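PDB 2O14: hypothetical protein yxiM from Bacillus subtilis, which is an uncharacterised member of the GDSL lipolytic enzyme family that probably acts as an esterase, its hydrolase domain preceded by a galactose-binding-like beta domain. Local coordinates for residues N51-A56 with E68-G73; N81-N86 with D129-L134; A99-A104 with T143-S148; F109-M114 with N175-N180. One frame throughout, in Å; residues are numbered along the deposited sequence.

Contact 1 of 4, residues N51-A56 with E68-G73; sequences NMRDVA and EFLAYG
The selenomethionine Met-52 sets its terminal methyl squarely on the ring of Phe-69: CE stands 3.6 Å from the ring centroid, only 5° off the normal. Its selenium approaches obliquely beside the same ring, with SE 3.4 Å from Phe-69 CD1, so one side chain supplies both a CH-pi and a Met-aromatic contact. Bends at chi2 (-63°) and chi3 (-48°) curl the chain of Met-52 back over the aromatic face. On the other face of the hairpin, Leu-70 CD1 lies over one face of the Arg-53 guanidinium, toward its rim and 3.6 Å from NH1. A water at the edge of that guanidinium accepts from Arg-53 NH2 and donates to Glu-68 OE1, linking two opposite charges that do not themselves touch. Val-55 CG1 leans across the glutamate to meet OE1. Behind these side chains stands an antiparallel ladder. Arg-53 and Glu-68 form the hydrogen-bonded pair, with Glu-68 N to Arg-53 O at 2.7 Å, and Leu-70 N bonds to Asn-51 O. Strands 52-56 and 65-69 thus make a beta hairpin, whose second strand pairs in turn with strand 146-156 while Phe-69 packs on Leu-135 and Val-136 of strand 131-138.

Contact 2 of 4, residues N81-N86 with D129-L134; sequences NVDLPN and DGQLNL
Two groups grip Asn-81 OD1: Asn-133 ND2 donates a hydrogen bond of 2.9 Å, and the hydroxyl OG1 of Thr-79 makes another. The Asn-133 N-H arrives from above the carbonyl plane, not on a lone pair, and the two amide planes stand 69° apart. Asn-133 ND2 also donates to Gln-131 OE1, at 3.0 Å and fairly straight (165°). The other end of that glutamine amide reaches across the strands, NE2 meeting the syn side of Asp-83 OD1 at 2.8 Å with the carboxylate and amide planes nearly parallel, the donor somewhat out of the carboxylate plane. Asp-83 OD2 is hydrogen-bonded to Tyr-38 OH. With CG anti to the backbone N (chi1 -173°), Gln-131 spans from one partner to the other. A leucine in its place would probably leave Asp-83 OD1 without this donor and Asn-133 ND2 without one of its acceptors. Beneath, Val-82 CG1 packs 3.6 Å from Leu-132 CB in the hydrogen-bonded antiparallel pair of strands 80-83 and 131-138. Ile-152 and Phe-18, in the facing sheet, pack against Val-82. This sheet of the beta sandwich thus has unlike faces, an amide-carboxylate chain on one and an apolar layer turned inward on the other.

Contact 3 of 4, residues A99-A104 with T143-S148; sequences ARASVA and TAFTLS. With SO4 (sulfate ion), chain C.
The ring of Phe-145 receives Ala-101 CB and the carbonyl oxygen of Arg-100 at its edge, while Thr-143 O of its own segment sits over the centre of one face. This is a junction within the beta sandwich of the galactose-binding-like domain, where strand 100-105 of one sheet meets the approach to strand 146-156 of the other. Ala-101 CB lies 3.7 Å from Phe-145 CD1, and Arg-100 O is 3.8 Å from CE1, so the ring meets strand 100-105 by its rim. The ring is brought there by CG lying anti to its own carbonyl carbon (chi1 -57°). Tyr-72 meets Phe-145 edge-to-face, and Val-136 touches both Phe-145 and Ala-101.

Toward the end of the sandwich, Ala-99 CB packs against Thr-143 CG2 at 3.6 Å. A water joins the two segments, accepting from Arg-100 N and donating to Thr-143 OG1 and to Ala-144 O; Thr-143 OG1 is bonded to Lys-140 O as well.

The Arg-100 side chain leads away from this contact, bending at chi3, and presents its guanidinium edge to a sulfate ion, probably from the crystallisation liquor, which Lys-140 NZ also binds. The arginine contributes two donors: Arg-100 NE gives a 3.0 Å bond to sulfate O1, and Arg-100 NH2 another of 3.0 Å to sulfate O4.

Contact 4 of 4, residues F109-M114 with N175-N180; sequences FQVINM and NYYPLN
The backbone of 109-114 turns a corner at Val-111, where Gln-110 and Val-111 both face Val-103 in a classic beta bulge, and its far end, Met-114, lies 6.3 Å (CA to CA) from Tyr-177 in the irregular loop 175-180. With CG anti to its carbonyl carbon (chi1 -65°), Tyr-177 lays its ring against that backbone: CA of selenomethionine Met-114 sits over one face, 3.7 Å from the ring centroid in a CH-pi contact, and Leu-179 CD2 over the opposite face. Met-114 CG packs 3.5 Å from Tyr-177 CZ, and Val-111 CG1 meets the phenol oxygen OH at 3.5 Å.

That hydroxyl is bonded to Asp-121 OD2 and accepts from a water 2.6 Å from Tyr-177 OH. The same water donates to Ile-112 O and accepts from Asn-175 ND2, whose amide is held at its other end by Asn-204. A second water donates to Asn-113 O and, over 2.7 Å, to Asn-175 O. Replacing Tyr-177 by an alanine would probably uncover the CA of Met-114 and leave both Asp-121 OD2 and the first water without their phenol partner.

Asn-113 lies about 8 Å, side chain to side chain, from Ser-171, the nucleophile inferred by similarity. Between these two segments the beta part and the hydrolase part meet through one aromatic ring and bridging waters, which satisfy main-chain carbonyls lacking a direct bond across the contact.

In the fold
Contacts 1, 2 and 3 all lie in the galactose-binding-like region, whereas contact 4 joins that region to the GDSL hydrolase part. Contacts 1 and 3 are centred 9 Å apart and meet where strands 65-69 and 146-156 pair, Phe-69 N lying 2.8 Å from Phe-145 O. Contacts 2, 3 and 4 share the five-stranded antiparallel sheet through strands 131-138, 100-105 and 108-115, neighbours in that order. Contact 1 closes before the others open, while contacts 2, 3 and 4 interleave along the chain. Contact 2 lies about 20 Å or more from the other centres, while contacts 1, 3 and 4, the last two centred 11 Å apart, run in space from the hairpin to the neighbourhood of the probable nucleophile.

Contact 1 of 4, residues N51-A56 with E68-G73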
loop_
_atom_site.group_PDB
_atom_site.type_symbol
_atom_site.label_atom_id
_atom_site.label_comp_id
_atom_site.label_asym_id
_atom_site.label_seq_id
_atom_site.Cartn_x
_atom_site.Cartn_y
_atom_site.Cartn_z
ATOM N N ASN A 51 -19.977 1.993 -18.820
ATOM C CA ASN A 51 -19.414 2.818 -17.755
ATOM C C ASN A 51 -17.931 3.111 -17.947
ATOM O O ASN A 51 -17.230 3.460 -16.996
ATOM C CB ASN A 51 -19.649 2.148 -16.395
ATOM C CG ASN A 51 -21.092 2.275 -15.927
ATOM O OD1 ASN A 51 -21.595 1.433 -15.180
ATOM N ND2 ASN A 51 -21.759 3.334 -16.356
HETATM N N MSE A 52 -17.457 2.962 -19.179
HETATM C CA MSE A 52 -16.061 3.229 -19.512
HETATM C C MSE A 52 -16.054 4.367 -20.524
HETATM O O MSE A 52 -16.988 4.505 -21.317
HETATM C CB MSE A 52 -15.405 1.997 -20.138
HETATM C CG MSE A 52 -15.377 0.756 -19.264
HETATM SE SE MSE A 52 -14.360 0.915 -17.614
HETATM C CE MSE A 52 -12.747 1.691 -18.344
ATOM N N ARG A 53 -15.002 5.177 -20.506
ATOM C CA ARG A 53 -14.899 6.298 -21.433
ATOM C C ARG A 53 -13.454 6.529 -21.874
ATOM O O ARG A 53 -12.536 6.418 -21.070
ATOM C CB ARG A 53 -15.443 7.560 -20.762
ATOM C CG ARG A 53 -15.269 8.841 -21.561
ATOM C CD ARG A 53 -15.881 10.011 -20.807
ATOM N NE ARG A 53 -17.311 9.807 -20.587
ATOM C CZ ARG A 53 -18.026 10.438 -19.660
ATOM N NH1 ARG A 53 -19.325 10.189 -19.538
ATOM N NH2 ARG A 53 -17.442 11.309 -18.845
ATOM N N ASP A 54 -13.252 6.835 -23.152
ATOM C CA ASP A 54 -11.909 7.097 -23.665
ATOM C C ASP A 54 -11.532 8.529 -23.312
ATOM O O ASP A 54 -12.321 9.444 -23.522
ATOM C CB ASP A 54 -11.859 6.943 -25.186
ATOM C CG ASP A 54 -12.047 5.516 -25.633
ATOM O OD1 ASP A 54 -11.427 4.625 -25.016
ATOM O OD2 ASP A 54 -12.795 5.290 -26.611
ATOM N N VAL A 55 -10.334 8.730 -22.775
ATOM C CA VAL A 55 -9.909 10.080 -22.425
ATOM C C VAL A 55 -8.441 10.291 -22.747
ATOM O O VAL A 55 -7.650 9.345 -22.794
ATOM C CB VAL A 55 -10.130 10.389 -20.915
ATOM C CG1 VAL A 55 -11.618 10.296 -20.568
ATOM C CG2 VAL A 55 -9.320 9.430 -20.060
ATOM N N ALA A 56 -8.084 11.547 -22.973
ATOM C CA ALA A 56 -6.710 11.901 -23.272
ATOM C C ALA A 56 -5.903 11.845 -21.981
ATOM O O ALA A 56 -6.463 11.906 -20.887
ATOM C CB ALA A 56 -6.657 13.309 -23.869
ATOM N N GLU A 68 -11.358 5.853 -18.752
ATOM C CA GLU A 68 -11.758 6.291 -17.422
ATOM C C GLU A 68 -12.876 5.404 -16.883
ATOM O O GLU A 68 -13.846 5.117 -17.585
ATOM C CB GLU A 68 -12.247 7.735 -17.459
ATOM C CG GLU A 68 -12.610 8.267 -16.095
ATOM C CD GLU A 68 -13.037 9.712 -16.131
ATOM O OE1 GLU A 68 -12.818 10.372 -17.171
ATOM O OE2 GLU A 68 -13.581 10.187 -15.113
ATOM N N PHE A 69 -12.728 4.955 -15.646
ATOM C CA PHE A 69 -13.754 4.125 -15.030
ATOM C C PHE A 69 -14.780 5.066 -14.408
ATOM O O PHE A 69 -14.486 5.757 -13.428
ATOM C CB PHE A 69 -13.130 3.230 -13.964
ATOM C CG PHE A 69 -12.221 2.169 -14.522
ATOM C CD1 PHE A 69 -12.660 0.857 -14.656
ATOM C CD2 PHE A 69 -10.923 2.484 -14.923
ATOM C CE1 PHE A 69 -11.818 -0.132 -15.177
ATOM C CE2 PHE A 69 -10.074 1.503 -15.445
ATOM C CZ PHE A 69 -10.524 0.197 -15.571
ATOM N N LEU A 70 -15.974 5.097 -14.995
ATOM C CA LEU A 70 -17.058 5.954 -14.525
ATOM C C LEU A 70 -17.782 5.339 -13.327
ATOM O O LEU A 70 -18.370 6.043 -12.508
ATOM C CB LEU A 70 -18.040 6.216 -15.666
ATOM C CG LEU A 70 -17.415 6.887 -16.892
ATOM C CD1 LEU A 70 -18.484 7.121 -17.953
ATOM C CD2 LEU A 70 -16.773 8.200 -16.482
ATOM N N ALA A 71 -17.750 4.017 -13.250
ATOM C CA ALA A 71 -18.339 3.291 -12.139
ATOM C C ALA A 71 -17.120 2.644 -11.497
ATOM O O ALA A 71 -16.223 2.182 -12.202
ATOM C CB ALA A 71 -19.306 2.237 -12.647
ATOM N N TYR A 72 -17.057 2.633 -10.170
ATOM C CA TYR A 72 -15.913 2.036 -9.494
ATOM C C TYR A 72 -16.286 1.387 -8.166
ATOM O O TYR A 72 -17.464 1.193 -7.874
ATOM C CB TYR A 72 -14.817 3.089 -9.285
ATOM C CG TYR A 72 -15.335 4.370 -8.689
ATOM C CD1 TYR A 72 -15.872 5.368 -9.497
ATOM C CD2 TYR A 72 -15.350 4.554 -7.313
ATOM C CE1 TYR A 72 -16.417 6.519 -8.942
ATOM C CE2 TYR A 72 -15.892 5.695 -6.749
ATOM C CZ TYR A 72 -16.425 6.670 -7.566
ATOM O OH TYR A 72 -16.989 7.782 -6.994
ATOM N N GLY A 73 -15.272 1.071 -7.365
ATOM C CA GLY A 73 -15.484 0.400 -6.091
ATOM C C GLY A 73 -14.932 -1.010 -6.253
ATOM O O GLY A 73 -15.074 -1.605 -7.323
HETATM O O HOH W 1 -14.791 11.914 -18.615
#

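Contact 2 of 4, residues N81-N86 with D129-L134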
loop_
_atom_site.group_PDB
_atom_site.type_symbol
_atom_site.label_atom_id
_atom_site.label_comp_id
_atom_site.label_asym_id
_atom_site.label_seq_id
_atom_site.Cartn_x
_atom_site.Cartn_y
_atom_site.Cartn_z
ATOM N N ASN A 81 -11.428 -7.164 -18.194
ATOM C CA ASN A 81 -11.161 -8.581 -17.971
ATOM C C ASN A 81 -10.160 -9.102 -18.981
ATOM O O ASN A 81 -10.102 -8.628 -20.117
ATOM C CB ASN A 81 -12.432 -9.420 -18.111
ATOM C CG ASN A 81 -13.600 -8.846 -17.354
ATOM O OD1 ASN A 81 -13.427 -8.177 -16.337
ATOM N ND2 ASN A 81 -14.806 -9.119 -17.839
ATOM N N VAL A 82 -9.374 -10.082 -18.551
ATOM C CA VAL A 82 -8.402 -10.715 -19.419
ATOM C C VAL A 82 -8.261 -12.174 -18.998
ATOM O O VAL A 82 -7.904 -12.477 -17.858
ATOM C CB VAL A 82 -7.018 -10.003 -19.368
ATOM C CG1 VAL A 82 -6.552 -9.849 -17.930
ATOM C CG2 VAL A 82 -5.998 -10.799 -20.177
ATOM N N ASP A 83 -8.584 -13.079 -19.915
ATOM C CA ASP A 83 -8.478 -14.502 -19.635
ATOM C C ASP A 83 -7.000 -14.869 -19.597
ATOM O O ASP A 83 -6.233 -14.464 -20.472
ATOM C CB ASP A 83 -9.201 -15.311 -20.714
ATOM C CG ASP A 83 -10.679 -14.991 -20.781
ATOM O OD1 ASP A 83 -11.306 -14.892 -19.709
ATOM O OD2 ASP A 83 -11.217 -14.849 -21.897
ATOM N N LEU A 84 -6.610 -15.631 -18.580
ATOM C CA LEU A 84 -5.217 -16.041 -18.409
ATOM C C LEU A 84 -5.100 -17.436 -17.807
ATOM O O LEU A 84 -5.887 -17.813 -16.938
ATOM C CB LEU A 84 -4.495 -15.078 -17.459
ATOM C CG LEU A 84 -4.480 -13.574 -17.740
ATOM C CD1 LEU A 84 -3.933 -12.837 -16.518
ATOM C CD2 LEU A 84 -3.635 -13.289 -18.967
ATOM N N PRO A 85 -4.117 -18.225 -18.266
ATOM C CA PRO A 85 -3.969 -19.565 -17.689
ATOM C C PRO A 85 -3.704 -19.336 -16.204
ATOM O O PRO A 85 -3.067 -18.346 -15.842
ATOM C CB PRO A 85 -2.741 -20.116 -18.408
ATOM C CG PRO A 85 -2.812 -19.444 -19.760
ATOM C CD PRO A 85 -3.194 -18.023 -19.399
ATOM N N ASN A 86 -4.186 -20.227 -15.347
ATOM C CA ASN A 86 -3.971 -20.064 -13.914
ATOM C C ASN A 86 -2.482 -20.010 -13.563
ATOM O O ASN A 86 -1.648 -20.593 -14.255
ATOM C CB ASN A 86 -4.654 -21.200 -13.149
ATOM C CG ASN A 86 -6.162 -21.047 -13.109
ATOM O OD1 ASN A 86 -6.891 -22.019 -12.900
ATOM N ND2 ASN A 86 -6.640 -19.821 -13.297
ATOM N N ASP A 129 -9.253 -18.541 -11.226
ATOM C CA ASP A 129 -10.478 -18.856 -11.957
ATOM C C ASP A 129 -10.293 -18.641 -13.461
ATOM O O ASP A 129 -11.264 -18.592 -14.217
ATOM C CB ASP A 129 -11.664 -18.024 -11.440
ATOM C CG ASP A 129 -11.424 -16.530 -11.535
ATOM O OD1 ASP A 129 -10.714 -16.099 -12.467
ATOM O OD2 ASP A 129 -11.960 -15.782 -10.686
ATOM N N GLY A 130 -9.034 -18.514 -13.878
ATOM C CA GLY A 130 -8.712 -18.336 -15.283
ATOM C C GLY A 130 -8.988 -16.975 -15.896
ATOM O O GLY A 130 -8.986 -16.844 -17.120
ATOM N N GLN A 131 -9.210 -15.959 -15.067
ATOM C CA GLN A 131 -9.488 -14.618 -15.579
ATOM C C GLN A 131 -9.170 -13.525 -14.560
ATOM O O GLN A 131 -9.470 -13.664 -13.372
ATOM C CB GLN A 131 -10.962 -14.515 -15.990
ATOM C CG GLN A 131 -11.333 -13.223 -16.692
ATOM C CD GLN A 131 -12.813 -13.157 -17.032
ATOM O OE1 GLN A 131 -13.651 -12.960 -16.157
ATOM N NE2 GLN A 131 -13.137 -13.332 -18.307
ATOM N N LEU A 132 -8.562 -12.440 -15.035
ATOM C CA LEU A 132 -8.203 -11.307 -14.180
ATOM C C LEU A 132 -9.202 -10.175 -14.416
ATOM O O LEU A 132 -9.479 -9.821 -15.562
ATOM C CB LEU A 132 -6.789 -10.821 -14.519
ATOM C CG LEU A 132 -6.308 -9.539 -13.831
ATOM C CD1 LEU A 132 -6.148 -9.772 -12.334
ATOM C CD2 LEU A 132 -4.985 -9.103 -14.440
ATOM N N ASN A 133 -9.746 -9.615 -13.336
ATOM C CA ASN A 133 -10.712 -8.522 -13.444
ATOM C C ASN A 133 -10.190 -7.356 -12.620
ATOM O O ASN A 133 -10.152 -7.408 -11.386
ATOM C CB ASN A 133 -12.085 -8.978 -12.945
ATOM C CG ASN A 133 -12.454 -10.363 -13.464
ATOM O OD1 ASN A 133 -12.037 -11.373 -12.903
ATOM N ND2 ASN A 133 -13.213 -10.412 -14.553
ATOM N N LEU A 134 -9.796 -6.300 -13.323
ATOM C CA LEU A 134 -9.197 -5.130 -12.697
ATOM C C LEU A 134 -9.875 -3.802 -13.032
ATOM O O LEU A 134 -10.522 -3.660 -14.069
ATOM C CB LEU A 134 -7.715 -5.089 -13.110
ATOM C CG LEU A 134 -6.772 -3.942 -12.739
ATOM C CD1 LEU A 134 -5.331 -4.395 -12.940
ATOM C CD2 LEU A 134 -7.075 -2.715 -13.595
#

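Contact 3 of 4, residues A99-A104 with T143-S148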
loop_
_atom_site.group_PDB
_atom_site.type_symbol
_atom_site.label_atom_id
_atom_site.label_comp_id
_atom_site.label_asym_id
_atom_site.label_seq_id
_atom_site.Cartn_x
_atom_site.Cartn_y
_atom_site.Cartn_z
ATOM N N ALA A 99 -5.089 12.217 -9.846
ATOM C CA ALA A 99 -4.913 13.054 -8.662
ATOM C C ALA A 99 -4.508 12.024 -7.597
ATOM O O ALA A 99 -3.405 12.063 -7.066
ATOM C CB ALA A 99 -6.224 13.735 -8.281
ATOM N N ARG A 100 -5.405 11.086 -7.312
ATOM C CA ARG A 100 -5.123 10.022 -6.350
ATOM C C ARG A 100 -6.115 8.892 -6.576
ATOM O O ARG A 100 -7.327 9.094 -6.481
ATOM C CB ARG A 100 -5.223 10.528 -4.905
ATOM C CG ARG A 100 -4.950 9.438 -3.873
ATOM C CD ARG A 100 -4.511 10.009 -2.540
ATOM N NE ARG A 100 -5.533 10.843 -1.921
ATOM C CZ ARG A 100 -6.685 10.384 -1.438
ATOM N NH1 ARG A 100 -6.972 9.088 -1.499
ATOM N NH2 ARG A 100 -7.551 11.225 -0.885
ATOM N N ALA A 101 -5.595 7.707 -6.884
ATOM C CA ALA A 101 -6.440 6.551 -7.152
ATOM C C ALA A 101 -5.793 5.249 -6.699
ATOM O O ALA A 101 -4.578 5.178 -6.505
ATOM C CB ALA A 101 -6.744 6.476 -8.644
ATOM N N SER A 102 -6.621 4.225 -6.520
ATOM C CA SER A 102 -6.147 2.905 -6.116
ATOM C C SER A 102 -6.508 1.906 -7.204
ATOM O O SER A 102 -7.346 2.182 -8.061
ATOM C CB SER A 102 -6.799 2.478 -4.795
ATOM O OG SER A 102 -6.320 3.261 -3.707
ATOM N N VAL A 103 -5.863 0.747 -7.177
ATOM C CA VAL A 103 -6.141 -0.292 -8.149
ATOM C C VAL A 103 -6.799 -1.450 -7.422
ATOM O O VAL A 103 -6.387 -1.805 -6.313
ATOM C CB VAL A 103 -4.846 -0.791 -8.830
ATOM C CG1 VAL A 103 -5.138 -2.022 -9.671
ATOM C CG2 VAL A 103 -4.280 0.295 -9.719
ATOM N N ALA A 104 -7.831 -2.022 -8.036
ATOM C CA ALA A 104 -8.545 -3.158 -7.456
ATOM C C ALA A 104 -8.548 -4.315 -8.453
ATOM O O ALA A 104 -8.592 -4.106 -9.661
ATOM C CB ALA A 104 -9.983 -2.759 -7.119
ATOM N N THR A 143 -12.344 12.623 -8.263
ATOM C CA THR A 143 -11.299 12.747 -9.272
ATOM C C THR A 143 -11.428 11.641 -10.325
ATOM O O THR A 143 -12.177 10.682 -10.141
ATOM C CB THR A 143 -9.894 12.717 -8.623
ATOM O OG1 THR A 143 -9.735 11.519 -7.860
ATOM C CG2 THR A 143 -9.722 13.914 -7.699
ATOM N N ALA A 144 -10.708 11.783 -11.433
ATOM C CA ALA A 144 -10.767 10.811 -12.516
ATOM C C ALA A 144 -9.936 9.558 -12.254
ATOM O O ALA A 144 -8.747 9.635 -11.934
ATOM C CB ALA A 144 -10.323 11.463 -13.819
ATOM N N PHE A 145 -10.573 8.398 -12.392
ATOM C CA PHE A 145 -9.889 7.121 -12.200
ATOM C C PHE A 145 -9.613 6.602 -13.606
ATOM O O PHE A 145 -10.494 6.060 -14.271
ATOM C CB PHE A 145 -10.787 6.181 -11.397
ATOM C CG PHE A 145 -11.204 6.761 -10.075
ATOM C CD1 PHE A 145 -10.253 7.320 -9.224
ATOM C CD2 PHE A 145 -12.543 6.797 -9.697
ATOM C CE1 PHE A 145 -10.626 7.910 -8.017
ATOM C CE2 PHE A 145 -12.930 7.386 -8.489
ATOM C CZ PHE A 145 -11.971 7.943 -7.653
ATOM N N THR A 146 -8.379 6.803 -14.050
ATOM C CA THR A 146 -7.965 6.446 -15.399
ATOM C C THR A 146 -6.862 5.402 -15.499
ATOM O O THR A 146 -6.037 5.259 -14.595
ATOM C CB THR A 146 -7.469 7.691 -16.123
ATOM O OG1 THR A 146 -6.318 8.193 -15.437
ATOM C CG2 THR A 146 -8.541 8.768 -16.134
ATOM N N LEU A 147 -6.838 4.699 -16.628
ATOM C CA LEU A 147 -5.845 3.658 -16.871
ATOM C C LEU A 147 -5.242 3.822 -18.273
ATOM O O LEU A 147 -5.971 3.816 -19.261
ATOM C CB LEU A 147 -6.509 2.278 -16.732
ATOM C CG LEU A 147 -5.602 1.063 -16.964
ATOM C CD1 LEU A 147 -4.475 1.051 -15.945
ATOM C CD2 LEU A 147 -6.416 -0.216 -16.879
ATOM N N SER A 148 -3.920 3.970 -18.362
ATOM C CA SER A 148 -3.256 4.129 -19.658
ATOM C C SER A 148 -2.689 2.834 -20.210
ATOM O O SER A 148 -2.704 2.615 -21.414
ATOM C CB SER A 148 -2.112 5.153 -19.575
ATOM O OG SER A 148 -2.586 6.486 -19.627
HETATM S S SO4 C . -5.612 14.563 -0.920
HETATM O O1 SO4 C . -5.453 13.812 -2.181
HETATM O O2 SO4 C . -6.584 15.660 -1.107
HETATM O O3 SO4 C . -4.300 15.121 -0.531
HETATM O O4 SO4 C . -6.104 13.668 0.144
HETATM O O HOH W 2 -7.689 10.481 -9.402
#

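Contact 4 of 4, residues F109-M114 with N175-N180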
loop_
_atom_site.group_PDB
_atom_site.type_symbol
_atom_site.label_atom_id
_atom_site.label_comp_id
_atom_site.label_asym_id
_atom_site.label_seq_id
_atom_site.Cartn_x
_atom_site.Cartn_y
_atom_site.Cartn_z
ATOM N N PHE A 109 -8.613 -4.336 -2.957
ATOM C CA PHE A 109 -7.551 -3.389 -3.274
ATOM C C PHE A 109 -6.243 -4.133 -3.532
ATOM O O PHE A 109 -5.958 -5.140 -2.876
ATOM C CB PHE A 109 -7.336 -2.418 -2.113
ATOM C CG PHE A 109 -8.383 -1.350 -2.009
ATOM C CD1 PHE A 109 -8.622 -0.489 -3.075
ATOM C CD2 PHE A 109 -9.093 -1.166 -0.829
ATOM C CE1 PHE A 109 -9.552 0.547 -2.969
ATOM C CE2 PHE A 109 -10.027 -0.132 -0.710
ATOM C CZ PHE A 109 -10.255 0.728 -1.784
ATOM N N GLN A 110 -5.455 -3.638 -4.483
ATOM C CA GLN A 110 -4.160 -4.236 -4.800
ATOM C C GLN A 110 -3.062 -3.181 -4.606
ATOM O O GLN A 110 -1.983 -3.486 -4.094
ATOM C CB GLN A 110 -4.133 -4.741 -6.242
ATOM C CG GLN A 110 -5.156 -5.828 -6.584
ATOM C CD GLN A 110 -4.858 -7.165 -5.927
ATOM O OE1 GLN A 110 -3.702 -7.507 -5.686
ATOM N NE2 GLN A 110 -5.901 -7.941 -5.662
ATOM N N VAL A 111 -3.332 -1.946 -5.027
ATOM C CA VAL A 111 -2.371 -0.849 -4.871
ATOM C C VAL A 111 -3.114 0.333 -4.249
ATOM O O VAL A 111 -4.195 0.696 -4.710
ATOM C CB VAL A 111 -1.760 -0.398 -6.230
ATOM C CG1 VAL A 111 -0.646 0.617 -5.983
ATOM C CG2 VAL A 111 -1.208 -1.600 -6.994
ATOM N N ILE A 112 -2.535 0.939 -3.217
ATOM C CA ILE A 112 -3.200 2.045 -2.540
ATOM C C ILE A 112 -2.693 3.452 -2.838
ATOM O O ILE A 112 -1.502 3.742 -2.723
ATOM C CB ILE A 112 -3.168 1.857 -0.994
ATOM C CG1 ILE A 112 -3.856 0.546 -0.596
ATOM C CG2 ILE A 112 -3.845 3.042 -0.316
ATOM C CD1 ILE A 112 -5.338 0.465 -0.978
ATOM N N ASN A 113 -3.625 4.322 -3.213
ATOM C CA ASN A 113 -3.352 5.730 -3.480
ATOM C C ASN A 113 -2.143 6.119 -4.324
ATOM O O ASN A 113 -1.248 6.819 -3.845
ATOM C CB ASN A 113 -3.282 6.498 -2.150
ATOM C CG ASN A 113 -4.622 6.546 -1.431
ATOM O OD1 ASN A 113 -4.671 6.650 -0.208
ATOM N ND2 ASN A 113 -5.715 6.488 -2.191
HETATM N N MSE A 114 -2.119 5.682 -5.578
HETATM C CA MSE A 114 -1.048 6.067 -6.486
HETATM C C MSE A 114 -1.412 7.512 -6.857
HETATM O O MSE A 114 -2.596 7.858 -6.897
HETATM C CB MSE A 114 -1.065 5.182 -7.738
HETATM C CG MSE A 114 -0.759 3.711 -7.490
HETATM SE SE MSE A 114 -1.195 2.628 -9.057
HETATM C CE MSE A 114 -3.093 3.004 -9.062
ATOM N N ASN A 175 2.807 4.763 0.906
ATOM C CA ASN A 175 3.608 5.062 -0.271
ATOM C C ASN A 175 3.254 6.422 -0.858
ATOM O O ASN A 175 2.089 6.822 -0.874
ATOM C CB ASN A 175 3.382 4.018 -1.369
ATOM C CG ASN A 175 3.968 2.668 -1.033
ATOM O OD1 ASN A 175 5.014 2.577 -0.391
ATOM N ND2 ASN A 175 3.310 1.603 -1.495
ATOM N N TYR A 176 4.272 7.128 -1.333
ATOM C CA TYR A 176 4.077 8.411 -1.992
ATOM C C TYR A 176 4.672 8.220 -3.390
ATOM O O TYR A 176 5.608 7.437 -3.564
ATOM C CB TYR A 176 4.791 9.535 -1.236
ATOM C CG TYR A 176 4.136 9.870 0.083
ATOM C CD1 TYR A 176 4.348 9.077 1.213
ATOM C CD2 TYR A 176 3.261 10.944 0.188
ATOM C CE1 TYR A 176 3.695 9.348 2.422
ATOM C CE2 TYR A 176 2.601 11.224 1.389
ATOM C CZ TYR A 176 2.822 10.424 2.500
ATOM O OH TYR A 176 2.161 10.687 3.681
ATOM N N TYR A 177 4.126 8.902 -4.388
ATOM C CA TYR A 177 4.630 8.742 -5.748
ATOM C C TYR A 177 5.266 10.000 -6.329
ATOM O O TYR A 177 4.891 11.119 -5.978
ATOM C CB TYR A 177 3.499 8.253 -6.661
ATOM C CG TYR A 177 3.010 6.865 -6.306
ATOM C CD1 TYR A 177 2.271 6.635 -5.142
ATOM C CD2 TYR A 177 3.323 5.774 -7.110
ATOM C CE1 TYR A 177 1.860 5.344 -4.793
ATOM C CE2 TYR A 177 2.924 4.484 -6.770
ATOM C CZ TYR A 177 2.197 4.273 -5.617
ATOM O OH TYR A 177 1.824 2.991 -5.295
ATOM N N PRO A 178 6.255 9.829 -7.226
ATOM C CA PRO A 178 6.793 8.548 -7.708
ATOM C C PRO A 178 7.494 7.772 -6.593
ATOM O O PRO A 178 8.165 8.363 -5.753
ATOM C CB PRO A 178 7.770 8.972 -8.804
ATOM C CG PRO A 178 7.170 10.246 -9.316
ATOM C CD PRO A 178 6.779 10.943 -8.035
ATOM N N LEU A 179 7.345 6.452 -6.597
ATOM C CA LEU A 179 7.948 5.591 -5.577
ATOM C C LEU A 179 9.430 5.806 -5.283
ATOM O O LEU A 179 9.862 5.686 -4.134
ATOM C CB LEU A 179 7.748 4.122 -5.944
ATOM C CG LEU A 179 6.329 3.567 -5.836
ATOM C CD1 LEU A 179 6.322 2.119 -6.310
ATOM C CD2 LEU A 179 5.843 3.670 -4.396
ATOM N N ASN A 180 10.214 6.111 -6.310
ATOM C CA ASN A 180 11.650 6.299 -6.117
ATOM C C ASN A 180 12.110 7.737 -6.293
ATOM O O ASN A 180 13.298 7.994 -6.474
ATOM C CB ASN A 180 12.417 5.395 -7.084
ATOM C CG ASN A 180 12.190 3.919 -6.805
ATOM O OD1 ASN A 180 12.380 3.073 -7.682
ATOM N ND2 ASN A 180 11.791 3.602 -5.575
HETATM O O HOH W 3 0.652 2.480 -3.017
HETATM O O HOH W 4 -0.420 5.513 -0.116
HETATM O O HOH W 5 0.457 8.433 -2.259
#